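PDB 3WEV: L-lysine 6-oxidase from Marinomonas mediterranea, which oxidises the side-chain amino group of L-lysine with a cysteine tryptophylquinone cofactor, releasing hydrogen peroxide that kills bacteria. Local coordinates for residues N384-S389 with V528-Q533; E400-L405 with Q519-S524; P378-S383 with G444-P449; G200-N205 with D215-D220; S259-T264 with A437-C442. One frame throughout, in Å; residues are numbered along the deposited sequence.

Contact 1. Residues N384-S389 with V528-Q533. With LYS (lysine), chain M.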
# COMPACT_ATOMS: atom_id res chain seq x y z
N ASN B 384 28.59 -1.79 10.32
CA ASN B 384 27.96 -1.35 9.09
C ASN B 384 28.20 -2.21 7.94
O ASN B 384 29.14 -2.02 7.14
CB ASN B 384 28.23 0.10 8.69
CG ASN B 384 27.44 0.49 7.45
OD1 ASN B 384 26.39 -0.10 7.13
ND2 ASN B 384 27.90 1.52 6.77
N SER B 385 27.33 -3.20 7.82
CA SER B 385 27.33 -4.13 6.69
C SER B 385 26.08 -3.79 5.77
O SER B 385 25.76 -4.58 4.86
CB SER B 385 27.12 -5.57 7.24
OG SER B 385 25.92 -5.55 8.04
N VAL B 386 25.44 -2.63 6.02
CA VAL B 386 24.19 -2.21 5.41
C VAL B 386 24.33 -1.21 4.21
O VAL B 386 23.72 -1.42 3.14
CB VAL B 386 23.29 -1.62 6.50
CG1 VAL B 386 21.99 -1.09 5.91
CG2 VAL B 386 22.97 -2.72 7.54
N SER B 387 25.10 -0.13 4.43
CA SER B 387 25.20 0.97 3.49
C SER B 387 26.61 1.07 2.91
O SER B 387 27.54 0.84 3.59
CB SER B 387 24.79 2.29 4.17
OG SER B 387 25.38 2.52 5.44
N SER B 388 26.72 1.38 1.63
CA SER B 388 27.99 1.47 0.97
C SER B 388 28.57 2.90 1.23
O SER B 388 27.88 3.82 1.72
CB SER B 388 27.74 1.32 -0.54
OG SER B 388 27.19 0.07 -0.94
N SER B 389 29.77 3.10 0.75
CA SER B 389 30.48 4.37 0.86
C SER B 389 29.75 5.50 0.18
O SER B 389 29.89 6.66 0.62
CB SER B 389 31.87 4.25 0.24
OG SER B 389 31.81 3.94 -1.17
N VAL B 528 31.78 -1.37 -0.61
CA VAL B 528 30.46 -1.68 -1.08
C VAL B 528 29.75 -2.63 -0.17
O VAL B 528 30.24 -3.71 0.12
CB VAL B 528 30.43 -2.25 -2.50
CG1 VAL B 528 28.98 -2.52 -2.90
CG2 VAL B 528 30.99 -1.27 -3.49
N ASN B 529 28.56 -2.24 0.27
CA ASN B 529 27.65 -3.19 0.90
C ASN B 529 26.45 -3.63 0.03
O ASN B 529 26.11 -4.83 -0.00
CB ASN B 529 27.16 -2.67 2.26
CG ASN B 529 28.12 -2.99 3.39
OD1 ASN B 529 28.60 -4.10 3.53
ND2 ASN B 529 28.35 -2.02 4.24
N LYS B 530 25.85 -2.68 -0.69
CA LYS B 530 24.76 -2.97 -1.55
C LYS B 530 24.99 -2.27 -2.90
O LYS B 530 25.75 -1.30 -3.04
CB LYS B 530 23.41 -2.59 -0.93
CG LYS B 530 23.06 -3.46 0.26
CD LYS B 530 21.78 -3.08 0.89
CE LYS B 530 21.55 -3.99 2.08
NZ LYS B 530 20.23 -3.63 2.64
N ALA B 531 24.29 -2.77 -3.89
CA ALA B 531 24.38 -2.26 -5.24
C ALA B 531 23.03 -2.46 -5.91
O ALA B 531 22.20 -3.21 -5.40
CB ALA B 531 25.43 -3.05 -5.97
N SER B 532 22.79 -1.79 -7.04
CA SER B 532 21.67 -2.12 -7.86
C SER B 532 22.07 -3.37 -8.64
O SER B 532 23.23 -3.49 -9.04
CB SER B 532 21.33 -0.97 -8.82
OG SER B 532 22.33 -0.90 -9.80
N GLN B 533 21.10 -4.27 -8.86
CA GLN B 533 21.25 -5.48 -9.63
C GLN B 533 20.17 -5.47 -10.73
O GLN B 533 18.93 -5.40 -10.41
CB GLN B 533 21.05 -6.72 -8.77
CG GLN B 533 21.36 -8.04 -9.53
CD GLN B 533 21.53 -9.24 -8.64
OE1 GLN B 533 22.48 -9.33 -7.91
NE2 GLN B 533 20.63 -10.20 -8.76
N LYS M . 18.97 -5.95 7.27
CA LYS M . 18.78 -4.48 7.48
C LYS M . 19.02 -3.72 6.14
O LYS M . 18.62 -2.53 6.10
CB LYS M . 19.61 -3.98 8.69
CG LYS M . 19.69 -4.76 10.00
CD LYS M . 19.62 -3.92 11.27
CE LYS M . 20.20 -4.62 12.49
NZ LYS M . 20.82 -4.10 13.54
OXT LYS M . 19.59 -4.22 5.11
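The amide of Asn529 lies against the turn Ser385-Val386, and its CG comes within 3.2 Å of Ser385 O. Its nitrogen reaches between two carbonyls of the loop. Asn529 ND2 donates to Ser387 O at 3.0 Å, nearly straight at 166°, and to Asn384 O on a more bent path. Both oxygens are met from above their carbonyl planes. Two bonds therefore fix the rotation of this buried amide.

The loop is braced from within. Asn384 OD1 accepts from Val386 N and from Ser387 N, an Asx turn, while Asn384 ND2 donates to Val398 O and to Ser387 OG, a hydroxyl that also bonds Glu101 OE1. With chi1 at -176° the CG of Asn384 points opposite the backbone N, and the amide lies over the loop.

Ser388 joins the backbones. Its OG accepts from Asn529 N at 2.9 Å and donates to Lys530 O, in the carbonyl plane and on a lone pair. Lys530 is extended beyond CG. Its CD passes 3.4 Å from Val386 O, and Lys530 NZ bonds OXT of the bound lysine at 2.6 Å. Val386 CG1 touches the ligand's carboxylate and CG2 its CB, so the contact lines the substrate pocket.

The loop follows strand 381-382 and precedes strand 400-402. Val528 and Asn529 lead into strand 530-543, which pairs with strand 557-571, and strand 518-522 flanks Ser385, Val386 and Lys530.

Contact 2. Residues E400-L405 with Q519-S524. With LYS (lysine), chain M.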
# COMPACT_ATOMS: atom_id res chain seq x y z
N GLU B 400 31.80 -0.87 8.06
CA GLU B 400 32.46 -1.88 8.91
C GLU B 400 31.68 -3.21 8.78
O GLU B 400 30.66 -3.43 9.45
CB GLU B 400 32.46 -1.43 10.38
CG GLU B 400 33.38 -2.29 11.23
CD GLU B 400 33.07 -2.27 12.73
OE1 GLU B 400 33.72 -1.44 13.44
OE2 GLU B 400 32.18 -3.05 13.16
N LYS B 401 32.13 -4.06 7.89
CA LYS B 401 31.31 -5.16 7.42
C LYS B 401 31.18 -6.33 8.41
O LYS B 401 30.05 -6.84 8.67
CB LYS B 401 31.87 -5.70 6.15
CG LYS B 401 31.82 -4.74 4.98
CD LYS B 401 32.22 -5.50 3.73
CE LYS B 401 31.96 -4.58 2.52
NZ LYS B 401 32.34 -5.35 1.30
N PHE B 402 32.31 -6.70 9.00
CA PHE B 402 32.39 -7.90 9.86
C PHE B 402 32.90 -7.63 11.27
O PHE B 402 33.67 -6.69 11.48
CB PHE B 402 33.25 -8.95 9.19
CG PHE B 402 32.72 -9.41 7.84
CD1 PHE B 402 31.53 -10.14 7.76
CD2 PHE B 402 33.36 -9.07 6.68
CE1 PHE B 402 31.02 -10.54 6.53
CE2 PHE B 402 32.87 -9.48 5.43
CZ PHE B 402 31.69 -10.20 5.35
N LEU B 403 32.50 -8.49 12.21
CA LEU B 403 32.74 -8.26 13.64
C LEU B 403 34.21 -8.41 14.03
O LEU B 403 34.96 -9.17 13.45
CB LEU B 403 31.83 -9.19 14.48
CG LEU B 403 31.67 -8.87 15.98
CD1 LEU B 403 31.20 -7.43 16.16
CD2 LEU B 403 30.74 -9.89 16.67
N ALA B 404 34.64 -7.60 14.98
CA ALA B 404 35.83 -7.85 15.78
C ALA B 404 35.49 -7.80 17.28
O ALA B 404 34.48 -7.25 17.67
CB ALA B 404 36.87 -6.78 15.48
N LEU B 405 36.34 -8.37 18.10
CA LEU B 405 36.25 -8.16 19.54
C LEU B 405 36.45 -6.68 19.81
O LEU B 405 36.85 -5.98 18.95
CB LEU B 405 37.26 -8.94 20.33
CG LEU B 405 37.19 -10.45 20.20
CD1 LEU B 405 38.32 -11.11 20.91
CD2 LEU B 405 35.86 -11.03 20.62
N GLN B 519 22.43 -10.86 7.86
CA GLN B 519 22.75 -9.94 6.77
C GLN B 519 23.54 -10.71 5.76
O GLN B 519 24.40 -11.52 6.15
CB GLN B 519 23.62 -8.79 7.30
CG GLN B 519 23.63 -7.56 6.38
CD GLN B 519 22.36 -6.74 6.41
OE1 GLN B 519 21.54 -6.80 7.31
NE2 GLN B 519 22.19 -5.95 5.35
N THR B 520 23.24 -10.49 4.47
CA THR B 520 24.01 -11.09 3.40
C THR B 520 25.05 -10.01 3.03
O THR B 520 24.73 -9.00 2.42
CB THR B 520 23.02 -11.49 2.25
OG1 THR B 520 22.24 -12.61 2.76
CG2 THR B 520 23.74 -11.97 1.06
N VAL B 521 26.28 -10.24 3.41
CA VAL B 521 27.37 -9.24 3.33
C VAL B 521 28.39 -9.50 2.23
O VAL B 521 29.03 -10.56 2.14
CB VAL B 521 28.10 -9.12 4.68
CG1 VAL B 521 29.02 -7.93 4.70
CG2 VAL B 521 27.07 -9.07 5.83
N ASN B 522 28.56 -8.49 1.39
CA ASN B 522 29.53 -8.56 0.30
C ASN B 522 30.95 -8.71 0.86
O ASN B 522 31.29 -8.06 1.82
CB ASN B 522 29.50 -7.29 -0.56
CG ASN B 522 30.68 -7.27 -1.52
OD1 ASN B 522 31.77 -6.70 -1.23
ND2 ASN B 522 30.52 -7.98 -2.60
N PHE B 523 31.78 -9.57 0.28
CA PHE B 523 33.17 -9.61 0.72
C PHE B 523 34.25 -9.45 -0.38
O PHE B 523 35.40 -9.89 -0.23
CB PHE B 523 33.36 -10.84 1.56
CG PHE B 523 33.13 -12.12 0.83
CD1 PHE B 523 34.17 -12.78 0.18
CD2 PHE B 523 31.88 -12.68 0.81
CE1 PHE B 523 33.93 -14.02 -0.43
CE2 PHE B 523 31.63 -13.88 0.16
CZ PHE B 523 32.65 -14.57 -0.47
N SER B 524 33.90 -8.78 -1.48
CA SER B 524 34.82 -8.59 -2.64
C SER B 524 35.23 -7.12 -2.77
O SER B 524 36.31 -6.85 -3.32
CB SER B 524 34.16 -9.00 -3.95
OG SER B 524 32.94 -8.22 -4.11
N LYS M . 18.97 -5.95 7.27
CA LYS M . 18.78 -4.48 7.48
C LYS M . 19.02 -3.72 6.14
O LYS M . 18.62 -2.53 6.10
CB LYS M . 19.61 -3.98 8.69
CG LYS M . 19.69 -4.76 10.00
CD LYS M . 19.62 -3.92 11.27
CE LYS M . 20.20 -4.62 12.49
NZ LYS M . 20.82 -4.10 13.54
OXT LYS M . 19.59 -4.22 5.11
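This is a buried contact made by side chains of strand 400-402 across a strand it does not pair with. Strand 400-402 runs across strand 519-522 with an angle of 110° between their directions and axes 8.0 Å apart at closest approach. The space between is filled by Lys401, Phe402 and Val521.

Lys401 points at the other strand and stays extended beyond CG. Its CB meets Val521 CG1 at 3.9 Å, and its CD runs 3.3 Å from Asn522 O. At the tip, Lys401 NZ donates to Asn522 O at 3.0 Å, from well above the carbonyl plane. Glu525 O is a further partner of this ammonium, and Val528 O a weak one. Main-chain oxygens of Asn522 and Glu525 thus receive the ammonium group, which would offset part of its charge.

Asn522 holds that end in shape with an Asx turn: its OD1 accepts from Ser524 N, and also from Glu525 N. On the other branch, Asn522 ND2 donates to Ser524 OG at 2.9 Å, with the oxygen in the amide plane, and it also bonds Leu572 O. Strand 518-522 pairs antiparallel with strand 575-579, which runs up to the tryptophylquinone at position 581.

The Phe402 ring slides past Val521 in the opposite direction, its CZ 3.6 Å from Val521 CG1. CB of Phe523 sits at the edge of the same ring, near its plane. Two residues before Val521, Gln519 grips the bound lysine at both ends of its amide. Gln519 OE1 accepts from the ligand N at 2.7 Å, and Gln519 NE2 donates to OXT in a straight line, 179°.

Contact 3. Residues P378-S383 with G444-P449. With LYS (lysine), chain M.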
# COMPACT_ATOMS: atom_id res chain seq x y z
N PRO B 378 35.28 -12.76 15.72
CA PRO B 378 34.08 -13.62 15.67
C PRO B 378 33.37 -13.51 14.33
O PRO B 378 33.42 -12.41 13.67
CB PRO B 378 33.20 -13.09 16.77
CG PRO B 378 33.81 -11.76 17.18
CD PRO B 378 35.12 -11.57 16.51
N MET B 379 32.70 -14.60 13.90
CA MET B 379 31.99 -14.57 12.60
C MET B 379 30.57 -14.05 12.79
O MET B 379 29.69 -14.80 13.21
CB MET B 379 32.00 -15.91 11.95
CG MET B 379 31.47 -15.96 10.54
SD MET B 379 32.13 -14.66 9.45
CE MET B 379 30.65 -13.73 9.07
N ASN B 380 30.37 -12.78 12.42
CA ASN B 380 29.12 -12.06 12.62
C ASN B 380 29.23 -10.77 11.83
O ASN B 380 30.33 -10.34 11.49
CB ASN B 380 28.98 -11.73 14.08
CG ASN B 380 27.55 -11.42 14.54
OD1 ASN B 380 26.79 -12.31 14.87
ND2 ASN B 380 27.22 -10.12 14.65
N SER B 381 28.12 -10.10 11.59
CA SER B 381 28.17 -8.74 10.99
C SER B 381 28.92 -7.79 11.93
O SER B 381 28.91 -7.94 13.18
CB SER B 381 26.80 -8.22 10.71
OG SER B 381 26.77 -6.86 10.27
N GLY B 382 29.58 -6.81 11.30
CA GLY B 382 30.01 -5.60 12.01
C GLY B 382 28.96 -4.52 12.10
O GLY B 382 27.77 -4.78 11.86
N SER B 383 29.42 -3.32 12.47
CA SER B 383 28.56 -2.23 12.75
C SER B 383 28.12 -1.44 11.52
O SER B 383 27.35 -0.52 11.66
CB SER B 383 29.12 -1.31 13.89
OG SER B 383 29.15 -1.92 15.18
N GLY B 444 26.93 -5.53 23.41
CA GLY B 444 28.01 -4.54 23.21
C GLY B 444 28.37 -4.30 21.73
O GLY B 444 28.46 -3.17 21.31
N LEU B 445 28.57 -5.38 20.96
CA LEU B 445 28.84 -5.29 19.52
C LEU B 445 28.14 -6.41 18.74
O LEU B 445 27.94 -7.46 19.29
CB LEU B 445 30.34 -5.42 19.27
CG LEU B 445 31.28 -4.38 19.91
CD1 LEU B 445 32.69 -4.92 19.75
CD2 LEU B 445 31.11 -3.05 19.20
N PRO B 446 27.79 -6.20 17.47
CA PRO B 446 27.91 -4.92 16.75
C PRO B 446 26.78 -4.01 17.13
O PRO B 446 25.81 -4.43 17.80
CB PRO B 446 27.72 -5.34 15.31
CG PRO B 446 26.81 -6.54 15.40
CD PRO B 446 27.19 -7.27 16.62
N MET B 447 26.86 -2.77 16.68
CA MET B 447 25.85 -1.78 16.99
C MET B 447 25.40 -1.05 15.73
O MET B 447 25.98 -0.04 15.32
CB MET B 447 26.40 -0.76 18.04
CG MET B 447 26.35 -1.25 19.49
SD MET B 447 27.17 -0.03 20.55
CE MET B 447 26.66 -0.57 22.18
N CYS B 448 24.34 -1.57 15.12
CA CYS B 448 23.83 -1.03 13.84
C CYS B 448 22.31 -1.09 13.73
O CYS B 448 21.80 -1.58 12.72
CB CYS B 448 24.45 -1.79 12.70
SG CYS B 448 24.24 -1.04 11.03
N PRO B 449 21.58 -0.53 14.70
CA PRO B 449 22.11 0.19 15.87
C PRO B 449 22.41 -0.69 17.09
O PRO B 449 23.13 -0.29 17.99
CB PRO B 449 20.98 1.12 16.23
CG PRO B 449 19.75 0.32 15.86
CD PRO B 449 20.10 -0.46 14.62
N LYS M . 18.97 -5.95 7.27
CA LYS M . 18.78 -4.48 7.48
C LYS M . 19.02 -3.72 6.14
O LYS M . 18.62 -2.53 6.10
CB LYS M . 19.61 -3.98 8.69
CG LYS M . 19.69 -4.76 10.00
CD LYS M . 19.62 -3.92 11.27
CE LYS M . 20.20 -4.62 12.49
NZ LYS M . 20.82 -4.10 13.54
OXT LYS M . 19.59 -4.22 5.11
O HOH W 1 26.16 1.71 13.13
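Ser383 meets the loop 444-449 with each atom of its short side chain. CB lies 3.7 Å from Met447 O. OG stands anti to the carbonyl carbon (chi1 -68°), which turns it to Met447 N. It accepts that N-H at 2.9 Å and 175°, almost perfectly straight, while Pro446 CA packs beside it.

The backbone of Ser383 is engaged as well. A water donates to both Ser383 O and Met447 O and bridges the two segments. Cys448 points toward the first segment and lays its CB 3.3 Å from Ser383 O.

Pro446, behind a cis peptide bond, fits along the strand 381-382. Its ring crosses the Asn380 side chain at about a right angle. CD touches Asn380 ND2 at 3.5 Å, CG touches Ser381 O and CB touches Gly382 O. The Asn380 amide is itself held: ND2 donates to Ser381 O, in the carbonyl plane and on a lone pair, and also to Trp580 O. Ser381 OG bonds Gly382 O, and the hydroxyl of Ser385 is its other partner.

The loop forms part of the active site. Pro446 O accepts from NE1 of the tryptophylquinone at position 581, and Cys448 N donates to its O7. Cys448 O accepts from NZ of the bound lysine at 2.8 Å.

Backbone groups of one short loop thus bind both the quinone and the amine that is oxidised. The serine bond and the shared water tie this loop to segment 378-383. As an acceptor, the carbonyl of Cys448 holds the amine nitrogen through one of its N-H bonds.

Contact 4. Residues G200-N205 with D215-D220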
# COMPACT_ATOMS: atom_id res chain seq x y z
N GLY B 200 5.42 -2.37 26.59
CA GLY B 200 5.44 -2.78 25.20
C GLY B 200 4.63 -1.94 24.22
O GLY B 200 4.42 -2.34 23.04
N PHE B 201 4.13 -0.82 24.70
CA PHE B 201 3.42 0.15 23.84
C PHE B 201 4.20 0.47 22.56
O PHE B 201 5.40 0.79 22.61
CB PHE B 201 3.15 1.44 24.61
CG PHE B 201 2.56 2.50 23.80
CD1 PHE B 201 3.37 3.31 23.04
CD2 PHE B 201 1.19 2.71 23.80
CE1 PHE B 201 2.83 4.29 22.22
CE2 PHE B 201 0.65 3.72 23.00
CZ PHE B 201 1.47 4.46 22.19
N ALA B 202 3.55 0.32 21.40
CA ALA B 202 4.10 0.81 20.11
C ALA B 202 2.95 1.12 19.19
O ALA B 202 2.21 0.22 18.75
CB ALA B 202 5.01 -0.18 19.46
N GLY B 203 2.82 2.41 18.90
CA GLY B 203 1.72 2.91 18.11
C GLY B 203 2.09 4.18 17.43
O GLY B 203 3.06 4.89 17.85
N GLY B 204 1.36 4.48 16.35
CA GLY B 204 1.59 5.74 15.64
C GLY B 204 0.45 6.13 14.71
O GLY B 204 -0.60 5.45 14.61
N ASN B 205 0.65 7.22 13.98
CA ASN B 205 -0.45 7.78 13.22
C ASN B 205 -0.23 7.61 11.76
O ASN B 205 -1.04 8.09 11.03
CB ASN B 205 -0.71 9.24 13.58
CG ASN B 205 -1.22 9.42 14.98
OD1 ASN B 205 -2.08 8.66 15.45
ND2 ASN B 205 -0.74 10.46 15.66
N ASP B 215 6.52 8.03 10.29
CA ASP B 215 6.54 9.26 11.06
C ASP B 215 5.49 9.14 12.14
O ASP B 215 4.48 8.42 11.97
CB ASP B 215 6.13 10.47 10.15
CG ASP B 215 7.29 10.98 9.27
OD1 ASP B 215 8.49 10.71 9.56
OD2 ASP B 215 7.01 11.68 8.26
N ASP B 216 5.66 9.90 13.21
CA ASP B 216 4.64 10.05 14.24
C ASP B 216 4.31 8.70 14.86
O ASP B 216 3.12 8.39 15.06
CB ASP B 216 3.38 10.73 13.64
CG ASP B 216 2.52 11.38 14.69
OD1 ASP B 216 2.99 11.65 15.81
OD2 ASP B 216 1.36 11.68 14.38
N TRP B 217 5.38 7.91 15.07
CA TRP B 217 5.41 6.63 15.82
C TRP B 217 6.18 6.74 17.15
O TRP B 217 7.16 7.50 17.26
CB TRP B 217 6.05 5.50 14.97
CG TRP B 217 5.00 4.82 14.24
CD1 TRP B 217 4.38 5.25 13.12
CD2 TRP B 217 4.35 3.64 14.63
NE1 TRP B 217 3.38 4.39 12.76
CE2 TRP B 217 3.34 3.39 13.68
CE3 TRP B 217 4.54 2.74 15.67
CZ2 TRP B 217 2.52 2.28 13.75
CZ3 TRP B 217 3.71 1.67 15.76
CH2 TRP B 217 2.73 1.42 14.79
N TYR B 218 5.79 5.88 18.13
CA TYR B 218 6.30 5.97 19.49
C TYR B 218 6.37 4.58 20.06
O TYR B 218 5.54 3.71 19.69
CB TYR B 218 5.34 6.85 20.37
CG TYR B 218 5.16 8.22 19.76
CD1 TYR B 218 6.02 9.24 20.07
CD2 TYR B 218 4.19 8.43 18.77
CE1 TYR B 218 5.88 10.48 19.47
CE2 TYR B 218 4.07 9.65 18.14
CZ TYR B 218 4.92 10.67 18.50
OH TYR B 218 4.81 11.84 17.85
N ASP B 219 7.34 4.38 20.97
CA ASP B 219 7.34 3.20 21.83
C ASP B 219 7.56 3.64 23.28
O ASP B 219 7.76 4.83 23.52
CB ASP B 219 8.30 2.14 21.26
CG ASP B 219 9.79 2.47 21.47
OD1 ASP B 219 10.15 3.25 22.37
OD2 ASP B 219 10.61 1.94 20.72
N ASP B 220 7.59 2.70 24.23
CA ASP B 220 7.72 3.05 25.66
C ASP B 220 9.05 2.57 26.22
O ASP B 220 9.21 2.41 27.43
CB ASP B 220 6.50 2.57 26.46
CG ASP B 220 6.30 1.05 26.43
OD1 ASP B 220 7.18 0.38 25.90
OD2 ASP B 220 5.29 0.56 26.97
O HOH W 2 7.55 -0.73 23.45
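Strands 202-204 and 217-219 run antiparallel, axes 4.7 Å apart at closest approach, with Gly203 and Tyr218 as the hydrogen-bonded pair. They form a beta hairpin with a long connection, two strands of a three-stranded sheet completed by strand 174-175.

Trp217 lies flat over the partner strand. Gly204 N sits over the centre of the indole, and Gly204 CA, which bears no side chain, makes a CH-pi contact with the five-membered ring, 3.5 Å from its centroid. The indole NE1 bonds Thr206 O, and Val623 of helix 619-625 packs on the same side chain.

The side chains of Phe201 and Tyr218 lie side by side and point the same way, with Phe201 CE1 4.0 Å from Tyr218 CB.

Asp220 closes one end. Its OD2 accepts from Phe201 N at 2.9 Å and also from Tyr199 N, while a water links its OD1 to Phe201 O. The carboxylate of Asp219 leads away from strand 202-204, and its OD2 forms a salt bridge with Lys93 and accepts from Trp509 N.

At the other end the Asp216 carboxylate is shared. OD1 takes the hydroxyl proton of Tyr218, and Asp216 OD2 accepts from Asn205 ND2 at 2.7 Å, from above the carboxylate plane, the amide and carboxylate planes 65° apart.

Contact 5. Residues S259-T264 with A437-C442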
# COMPACT_ATOMS: atom_id res chain seq x y z
N SER B 259 30.83 -9.88 22.87
CA SER B 259 31.13 -8.59 23.49
C SER B 259 29.84 -7.99 24.04
O SER B 259 28.94 -7.60 23.31
CB SER B 259 31.80 -7.63 22.51
OG SER B 259 32.94 -8.22 21.85
N THR B 260 29.75 -7.94 25.36
CA THR B 260 28.61 -7.34 26.07
C THR B 260 28.85 -5.83 26.30
O THR B 260 29.98 -5.34 26.15
CB THR B 260 28.42 -7.98 27.48
OG1 THR B 260 29.42 -7.48 28.40
CG2 THR B 260 28.55 -9.49 27.42
N LEU B 261 27.83 -5.12 26.77
CA LEU B 261 28.00 -3.68 27.06
C LEU B 261 28.91 -3.46 28.30
O LEU B 261 29.53 -2.36 28.45
CB LEU B 261 26.66 -3.01 27.21
CG LEU B 261 26.65 -1.48 27.08
CD1 LEU B 261 27.03 -1.05 25.67
CD2 LEU B 261 25.25 -1.06 27.42
N SER B 262 29.00 -4.48 29.18
CA SER B 262 30.01 -4.43 30.24
C SER B 262 31.41 -4.42 29.66
O SER B 262 32.26 -3.61 30.04
CB SER B 262 29.85 -5.57 31.21
OG SER B 262 30.81 -5.49 32.28
N ASP B 263 31.62 -5.28 28.68
CA ASP B 263 32.90 -5.24 27.96
C ASP B 263 33.12 -3.84 27.36
O ASP B 263 34.25 -3.31 27.41
CB ASP B 263 32.97 -6.30 26.87
CG ASP B 263 32.93 -7.68 27.38
OD1 ASP B 263 33.62 -8.01 28.36
OD2 ASP B 263 32.14 -8.49 26.84
N THR B 264 32.09 -3.24 26.81
CA THR B 264 32.22 -1.89 26.24
C THR B 264 32.68 -0.89 27.29
O THR B 264 33.67 -0.15 27.09
CB THR B 264 30.89 -1.46 25.58
OG1 THR B 264 30.53 -2.37 24.51
CG2 THR B 264 30.99 -0.04 24.99
N ALA B 437 26.76 -6.97 36.14
CA ALA B 437 25.59 -7.89 36.03
C ALA B 437 24.38 -7.37 35.27
O ALA B 437 23.55 -8.15 34.78
CB ALA B 437 25.16 -8.29 37.42
N SER B 438 24.25 -6.06 35.21
CA SER B 438 23.20 -5.40 34.52
C SER B 438 23.53 -5.34 33.00
O SER B 438 22.92 -6.02 32.16
CB SER B 438 22.96 -4.00 35.11
OG SER B 438 24.15 -3.21 35.16
N ILE B 439 24.52 -4.54 32.69
CA ILE B 439 24.82 -4.20 31.29
C ILE B 439 25.60 -5.33 30.63
O ILE B 439 25.70 -5.39 29.41
CB ILE B 439 25.55 -2.86 31.18
CG1 ILE B 439 26.78 -2.77 32.11
CG2 ILE B 439 24.63 -1.73 31.53
CD1 ILE B 439 27.71 -1.65 31.66
N GLY B 440 26.12 -6.26 31.42
CA GLY B 440 26.78 -7.46 30.86
C GLY B 440 25.72 -8.36 30.20
O GLY B 440 26.06 -9.20 29.35
N ASN B 441 24.43 -8.11 30.47
CA ASN B 441 23.39 -8.79 29.74
C ASN B 441 22.83 -8.01 28.54
O ASN B 441 21.75 -8.37 28.05
CB ASN B 441 22.30 -9.18 30.71
CG ASN B 441 22.80 -10.20 31.70
OD1 ASN B 441 23.38 -11.24 31.30
ND2 ASN B 441 22.60 -9.93 32.96
N CYS B 442 23.46 -6.87 28.22
CA CYS B 442 23.14 -6.11 27.02
C CYS B 442 24.14 -6.36 25.92
O CYS B 442 25.30 -6.68 26.18
CB CYS B 442 23.10 -4.61 27.34
SG CYS B 442 21.80 -4.18 28.53
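A helix N-terminus docks on a type I beta turn here. Helix 261-272 starts at Leu261, and the turn Ile439-Cys442 lies at the C-terminal end of helix 433-439. Thr260 is the N-cap and forms a capping box with Asp263. Asp263 N donates to Thr260 OG1 at 3.1 Å, and Thr260 N returns a bond to Asp263 OD2. That carboxylate also makes a salt bridge with Arg305.

The turn offers its carbonyls to the first turn of the helix. Leu261 N donates to Cys442 O at 3.0 Å, from above the carbonyl plane. Ile439 O receives only weak bonds from Leu261 N and Ser262 N, but it also accepts from Cys442 N within its own turn.

Carbon contacts fill in around these bonds. Thr260 CG2 lies 3.2 Å from Gly440 O, and its OG1 sits between the backbone N and the carbonyl carbon (chi1 76°), from which it can cap. Leu261 crosses Ile439 at about a right angle, with Leu261 CB 4.1 Å from Ile439 CB and 3.9 Å from Cys442 CB. Ile439 CD1 reaches on to Leu261 O. Ser262 CB rests on Gly440 CA at 3.6 Å, and its hydroxyl turns to Tyr467 OH.

The first N-H groups of a helix have no carbonyl of their own helix to bind. Here the capping box serves that of Asp263, Cys442 O takes up that of Leu261, and Ile439 O receives that of Ser262 weakly. The partial positive charge of the helix end probably favours this gathering of carbonyls.

From the N terminus, contact 4 comes first. It closes a short loop within the N-terminal region and stands in series with the other four. Contact 5 then spans from 259-264 to 437-442. Contact 3 opens at 378-383, inside that span, and closes at 444-449, beyond it, so the two cross; Ser259 and Gly444 join them by a backbone bond. Contact 1, between 384-389 and 528-533, crosses both. Contact 2 nests inside the loop of contact 1 and crosses contacts 3 and 5. Strand 400-402 bonds to both 378-383 and Asn384, linking contacts 1, 2 and 3 around the bound lysine. Contact 5 ties the start of helix 261-272 to the end of helix 433-439.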